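Local coordinates for glyoxylate reductase (Paecilomyces sp. J18, PDB 3WNV), which probably catalyses the reduction of glyoxylate to glycolate with a nicotinamide cofactor, as a fungal member of the D-2-hydroxyacid dehydrogenase family, at residues 262-274 / 280-293. Residues are numbered along the deposited sequence; the frame is centred on the assembly and turned at random.
Sequences VASVGLDVYENEP and LLNNPRAMLLPHIG
Gly266 pairs with Met287 and Leu267 with Leu288 where parallel strands 262-267 and 287-288 meet. Met287 N donates to Val265 O, Leu267 N to Met287 O, and Leu289 N, just past the strand, to Leu267 O at 2.9 Å. Toward the start of strand 262-267, Ser264 OG gives a short bond of 2.5 Å to Arg285 O.

Beyond the strands, side chains grip the backbone. The Asp268 carboxylate takes two amides, one on each oxygen, both on the syn side and somewhat out of the carboxylate plane: Ile292 N meets OD1 at 2.8 Å and Gly293 N meets OD2 at 2.9 Å. The bond from Gly293 N is the more bent. The Asp268 CG stands anti to the backbone N (chi1 -165°), which brings the carboxylate to these amides. With an alanine here, both amides would probably lose their acceptor and segment 291-293 would be freer to shift. Tyr270 OH donates to Leu289 O from above the carbonyl plane.

His291 is held at edge and face. Its ND1 donates in the ring plane to the syn lone pair of Glu273 OE2, 2.6 Å away, with carboxylate and ring nearly perpendicular (87°). Val269 CG1 sits over the ring centre in a CH-pi contact. Glu273 OE1 also accepts from Tyr270 N.

Apolar packing is led by Leu267 CD1 against Leu280 CD2 at 3.6 Å. Leu288 CD2 lies beside Leu267 CB and near the Tyr270 ring edge.

Strand 262-267, helix 278-281 and strand 287-288 form a beta-alpha-beta unit, with 287-288 an outermost strand of the parallel sheet in the Rossmann-type NAD-binding domain.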
loop_
_atom_site.group_PDB
_atom_site.type_symbol
_atom_site.label_atom_id
_atom_site.label_comp_id
_atom_site.label_asym_id
_atom_site.label_seq_id
_atom_site.Cartn_x
_atom_site.Cartn_y
_atom_site.Cartn_z
ATOM N N VAL A 262 -19.810 2.605 -13.704
ATOM C CA VAL A 262 -19.113 3.238 -12.596
ATOM C C VAL A 262 -19.197 4.752 -12.806
ATOM O O VAL A 262 -18.814 5.267 -13.869
ATOM C CB VAL A 262 -17.644 2.761 -12.538
ATOM C CG1 VAL A 262 -16.852 3.549 -11.481
ATOM C CG2 VAL A 262 -17.557 1.223 -12.267
ATOM N N ALA A 263 -19.697 5.472 -11.811
ATOM C CA ALA A 263 -19.898 6.902 -11.956
ATOM C C ALA A 263 -18.551 7.649 -11.885
ATOM O O ALA A 263 -18.279 8.594 -12.649
ATOM C CB ALA A 263 -20.862 7.406 -10.892
ATOM N N SER A 264 -17.694 7.221 -10.964
ATOM C CA SER A 264 -16.422 7.891 -10.756
ATOM C C SER A 264 -15.505 6.967 -9.990
ATOM O O SER A 264 -15.953 5.961 -9.439
ATOM C CB SER A 264 -16.590 9.199 -9.992
ATOM O OG SER A 264 -15.332 9.890 -9.963
ATOM N N VAL A 265 -14.225 7.301 -9.969
ATOM C CA VAL A 265 -13.273 6.584 -9.136
ATOM C C VAL A 265 -12.396 7.583 -8.408
ATOM O O VAL A 265 -12.188 8.697 -8.868
ATOM C CB VAL A 265 -12.364 5.610 -9.886
ATOM C CG1 VAL A 265 -13.179 4.451 -10.527
ATOM C CG2 VAL A 265 -11.541 6.367 -10.975
ATOM N N GLY A 266 -11.892 7.144 -7.264
ATOM C CA GLY A 266 -10.963 7.925 -6.456
ATOM C C GLY A 266 -9.750 7.032 -6.240
ATOM O O GLY A 266 -9.765 6.174 -5.352
ATOM N N LEU A 267 -8.699 7.240 -7.028
ATOM C CA LEU A 267 -7.551 6.315 -7.014
ATOM C C LEU A 267 -6.263 6.970 -6.572
ATOM O O LEU A 267 -5.997 8.096 -6.956
ATOM C CB LEU A 267 -7.325 5.749 -8.427
ATOM C CG LEU A 267 -8.576 5.076 -9.030
ATOM C CD1 LEU A 267 -8.227 4.582 -10.427
ATOM C CD2 LEU A 267 -9.095 3.907 -8.166
ATOM N N ASP A 268 -5.419 6.204 -5.864
ATOM C CA ASP A 268 -4.092 6.647 -5.482
ATOM C C ASP A 268 -3.130 5.650 -6.064
ATOM O O ASP A 268 -1.932 5.861 -6.053
ATOM C CB ASP A 268 -3.976 6.637 -3.968
ATOM C CG ASP A 268 -2.759 7.420 -3.455
ATOM O OD1 ASP A 268 -2.467 8.519 -4.004
ATOM O OD2 ASP A 268 -2.122 6.922 -2.500
ATOM N N VAL A 269 -3.654 4.578 -6.628
ATOM C CA VAL A 269 -2.783 3.489 -7.123
ATOM C C VAL A 269 -3.271 2.911 -8.440
ATOM O O VAL A 269 -4.458 3.012 -8.759
ATOM C CB VAL A 269 -2.650 2.343 -6.071
ATOM C CG1 VAL A 269 -1.938 2.851 -4.841
ATOM C CG2 VAL A 269 -4.036 1.751 -5.719
ATOM N N TYR A 270 -2.363 2.292 -9.201
ATOM C CA TYR A 270 -2.643 1.887 -10.580
ATOM C C TYR A 270 -1.950 0.587 -10.932
ATOM O O TYR A 270 -0.869 0.269 -10.404
ATOM C CB TYR A 270 -2.210 2.982 -11.590
ATOM C CG TYR A 270 -2.772 4.307 -11.154
ATOM C CD1 TYR A 270 -4.072 4.671 -11.488
ATOM C CD2 TYR A 270 -2.033 5.130 -10.316
ATOM C CE1 TYR A 270 -4.612 5.875 -11.047
ATOM C CE2 TYR A 270 -2.561 6.318 -9.858
ATOM C CZ TYR A 270 -3.851 6.672 -10.213
ATOM O OH TYR A 270 -4.351 7.864 -9.739
ATOM N N GLU A 271 -2.539 -0.137 -11.866
ATOM C CA GLU A 271 -2.036 -1.470 -12.188
ATOM C C GLU A 271 -0.594 -1.503 -12.692
ATOM O O GLU A 271 0.121 -2.447 -12.381
ATOM C CB GLU A 271 -2.964 -2.162 -13.188
ATOM C CG GLU A 271 -2.528 -3.581 -13.529
ATOM C CD GLU A 271 -3.571 -4.331 -14.336
ATOM O OE1 GLU A 271 -4.602 -3.715 -14.667
ATOM O OE2 GLU A 271 -3.353 -5.531 -14.652
ATOM N N ASN A 272 -0.176 -0.501 -13.471
ATOM C CA ASN A 272 1.190 -0.452 -13.981
ATOM C C ASN A 272 1.897 0.838 -13.640
ATOM O O ASN A 272 2.583 1.436 -14.480
ATOM C CB ASN A 272 1.175 -0.668 -15.485
ATOM C CG ASN A 272 0.699 -2.065 -15.840
ATOM O OD1 ASN A 272 1.387 -3.044 -15.550
ATOM N ND2 ASN A 272 -0.475 -2.169 -16.451
ATOM N N GLU A 273 1.737 1.277 -12.397
ATOM C CA GLU A 273 2.234 2.595 -12.021
ATOM C C GLU A 273 3.759 2.602 -12.177
ATOM O O GLU A 273 4.417 1.603 -11.929
ATOM C CB GLU A 273 1.709 3.028 -10.629
ATOM C CG GLU A 273 2.276 2.305 -9.452
ATOM C CD GLU A 273 1.680 2.786 -8.130
ATOM O OE1 GLU A 273 0.433 2.646 -7.930
ATOM O OE2 GLU A 273 2.460 3.259 -7.277
ATOM N N PRO A 274 4.326 3.722 -12.664
ATOM C CA PRO A 274 3.633 5.017 -12.785
ATOM C C PRO A 274 2.794 5.234 -14.062
ATOM O O PRO A 274 2.286 6.344 -14.244
ATOM C CB PRO A 274 4.788 6.009 -12.780
ATOM C CG PRO A 274 5.888 5.247 -13.492
ATOM C CD PRO A 274 5.752 3.820 -13.016
ATOM N N LEU A 280 -8.416 6.190 -18.337
ATOM C CA LEU A 280 -8.576 6.576 -16.938
ATOM C C LEU A 280 -7.979 7.987 -16.710
ATOM O O LEU A 280 -8.646 8.901 -16.208
ATOM C CB LEU A 280 -7.890 5.518 -16.081
ATOM C CG LEU A 280 -8.092 5.528 -14.591
ATOM C CD1 LEU A 280 -9.581 5.588 -14.304
ATOM C CD2 LEU A 280 -7.491 4.254 -13.982
ATOM N N LEU A 281 -6.736 8.166 -17.132
ATOM C CA LEU A 281 -6.034 9.426 -16.942
ATOM C C LEU A 281 -6.787 10.555 -17.605
ATOM O O LEU A 281 -6.809 11.673 -17.083
ATOM C CB LEU A 281 -4.613 9.328 -17.520
ATOM C CG LEU A 281 -3.589 10.360 -17.061
ATOM C CD1 LEU A 281 -3.564 10.393 -15.550
ATOM C CD2 LEU A 281 -2.209 9.989 -17.615
ATOM N N ASN A 282 -7.467 10.254 -18.717
ATOM C CA ASN A 282 -8.058 11.315 -19.546
ATOM C C ASN A 282 -9.476 11.625 -19.158
ATOM O O ASN A 282 -10.107 12.462 -19.778
ATOM C CB ASN A 282 -8.027 10.964 -21.040
ATOM C CG ASN A 282 -6.617 10.761 -21.570
ATOM O OD1 ASN A 282 -5.633 11.187 -20.957
ATOM N ND2 ASN A 282 -6.514 10.086 -22.724
ATOM N N ASN A 283 -9.976 10.951 -18.127
ATOM C CA ASN A 283 -11.372 11.113 -17.690
ATOM C C ASN A 283 -11.497 12.177 -16.574
ATOM O O ASN A 283 -11.075 11.950 -15.432
ATOM C CB ASN A 283 -11.882 9.752 -17.178
ATOM C CG ASN A 283 -13.344 9.761 -16.843
ATOM O OD1 ASN A 283 -13.946 10.814 -16.665
ATOM N ND2 ASN A 283 -13.924 8.578 -16.735
ATOM N N PRO A 284 -12.099 13.335 -16.886
ATOM C CA PRO A 284 -12.069 14.423 -15.896
ATOM C C PRO A 284 -13.070 14.181 -14.773
ATOM O O PRO A 284 -13.081 14.961 -13.824
ATOM C CB PRO A 284 -12.474 15.655 -16.717
ATOM C CG PRO A 284 -13.370 15.087 -17.788
ATOM C CD PRO A 284 -12.808 13.720 -18.125
ATOM N N ARG A 285 -13.885 13.131 -14.882
ATOM C CA ARG A 285 -14.807 12.733 -13.800
ATOM C C ARG A 285 -14.158 11.851 -12.746
ATOM O O ARG A 285 -14.706 11.699 -11.647
ATOM C CB ARG A 285 -16.037 11.993 -14.347
ATOM C CG ARG A 285 -16.752 12.745 -15.456
ATOM C CD ARG A 285 -17.980 11.973 -15.929
ATOM N NE ARG A 285 -18.765 12.798 -16.840
ATOM C CZ ARG A 285 -20.074 12.674 -17.069
ATOM N NH1 ARG A 285 -20.787 11.739 -16.443
ATOM N NH2 ARG A 285 -20.668 13.492 -17.937
ATOM N N ALA A 286 -12.984 11.297 -13.058
ATOM C CA ALA A 286 -12.174 10.544 -12.093
ATOM C C ALA A 286 -11.396 11.475 -11.155
ATOM O O ALA A 286 -11.090 12.611 -11.507
ATOM C CB ALA A 286 -11.203 9.628 -12.827
ATOM N N MET A 287 -11.091 10.997 -9.953
ATOM C CA MET A 287 -10.245 11.763 -9.030
ATOM C C MET A 287 -8.984 10.955 -8.808
ATOM O O MET A 287 -9.066 9.842 -8.278
ATOM C CB MET A 287 -10.976 11.983 -7.713
ATOM C CG MET A 287 -10.147 12.823 -6.745
ATOM S SD MET A 287 -10.080 14.582 -7.229
ATOM C CE MET A 287 -8.820 15.262 -6.143
ATOM N N LEU A 288 -7.839 11.487 -9.245
ATOM C CA LEU A 288 -6.613 10.668 -9.366
ATOM C C LEU A 288 -5.443 11.337 -8.671
ATOM O O LEU A 288 -5.169 12.543 -8.904
ATOM C CB LEU A 288 -6.241 10.504 -10.835
ATOM C CG LEU A 288 -7.296 9.857 -11.733
ATOM C CD1 LEU A 288 -6.795 9.678 -13.149
ATOM C CD2 LEU A 288 -7.741 8.479 -11.167
ATOM N N LEU A 289 -4.731 10.561 -7.852
ATOM C CA LEU A 289 -3.466 10.993 -7.233
ATOM C C LEU A 289 -2.345 10.007 -7.578
ATOM O O LEU A 289 -2.592 8.817 -7.822
ATOM C CB LEU A 289 -3.627 11.083 -5.700
ATOM C CG LEU A 289 -4.576 12.210 -5.227
ATOM C CD1 LEU A 289 -4.801 12.066 -3.719
ATOM C CD2 LEU A 289 -3.971 13.585 -5.534
ATOM N N PRO A 290 -1.091 10.495 -7.596
ATOM C CA PRO A 290 0.040 9.603 -7.948
ATOM C C PRO A 290 0.674 8.920 -6.746
ATOM O O PRO A 290 1.857 9.155 -6.400
ATOM C CB PRO A 290 1.033 10.546 -8.614
ATOM C CG PRO A 290 0.788 11.912 -7.877
ATOM C CD PRO A 290 -0.730 11.929 -7.628
ATOM N N HIS A 291 -0.139 8.110 -6.083
ATOM C CA HIS A 291 0.298 7.321 -4.934
ATOM C C HIS A 291 0.979 8.150 -3.868
ATOM O O HIS A 291 2.144 7.873 -3.519
ATOM C CB HIS A 291 1.214 6.155 -5.400
ATOM C CG HIS A 291 1.185 4.978 -4.499
ATOM N ND1 HIS A 291 1.671 3.738 -4.870
ATOM C CD2 HIS A 291 0.688 4.811 -3.239
ATOM C CE1 HIS A 291 1.506 2.883 -3.877
ATOM N NE2 HIS A 291 0.903 3.511 -2.877
ATOM N N ILE A 292 0.210 9.097 -3.302
ATOM C CA ILE A 292 0.727 9.998 -2.286
ATOM C C ILE A 292 0.295 9.617 -0.867
ATOM O O ILE A 292 0.598 10.356 0.076
ATOM C CB ILE A 292 0.342 11.473 -2.532
ATOM C CG1 ILE A 292 -1.158 11.742 -2.276
ATOM C CG2 ILE A 292 0.823 11.951 -3.947
ATOM C CD1 ILE A 292 -1.458 13.259 -2.273
ATOM N N GLY A 293 -0.400 8.503 -0.737
ATOM C CA GLY A 293 -0.980 8.054 0.541
ATOM C C GLY A 293 -0.162 8.393 1.780
ATOM O O GLY A 293 -0.576 9.144 2.649
HETATM O O HOH W 1 -20.474 9.986 -13.644
HETATM O O HOH W 2 -16.839 8.781 -15.690
#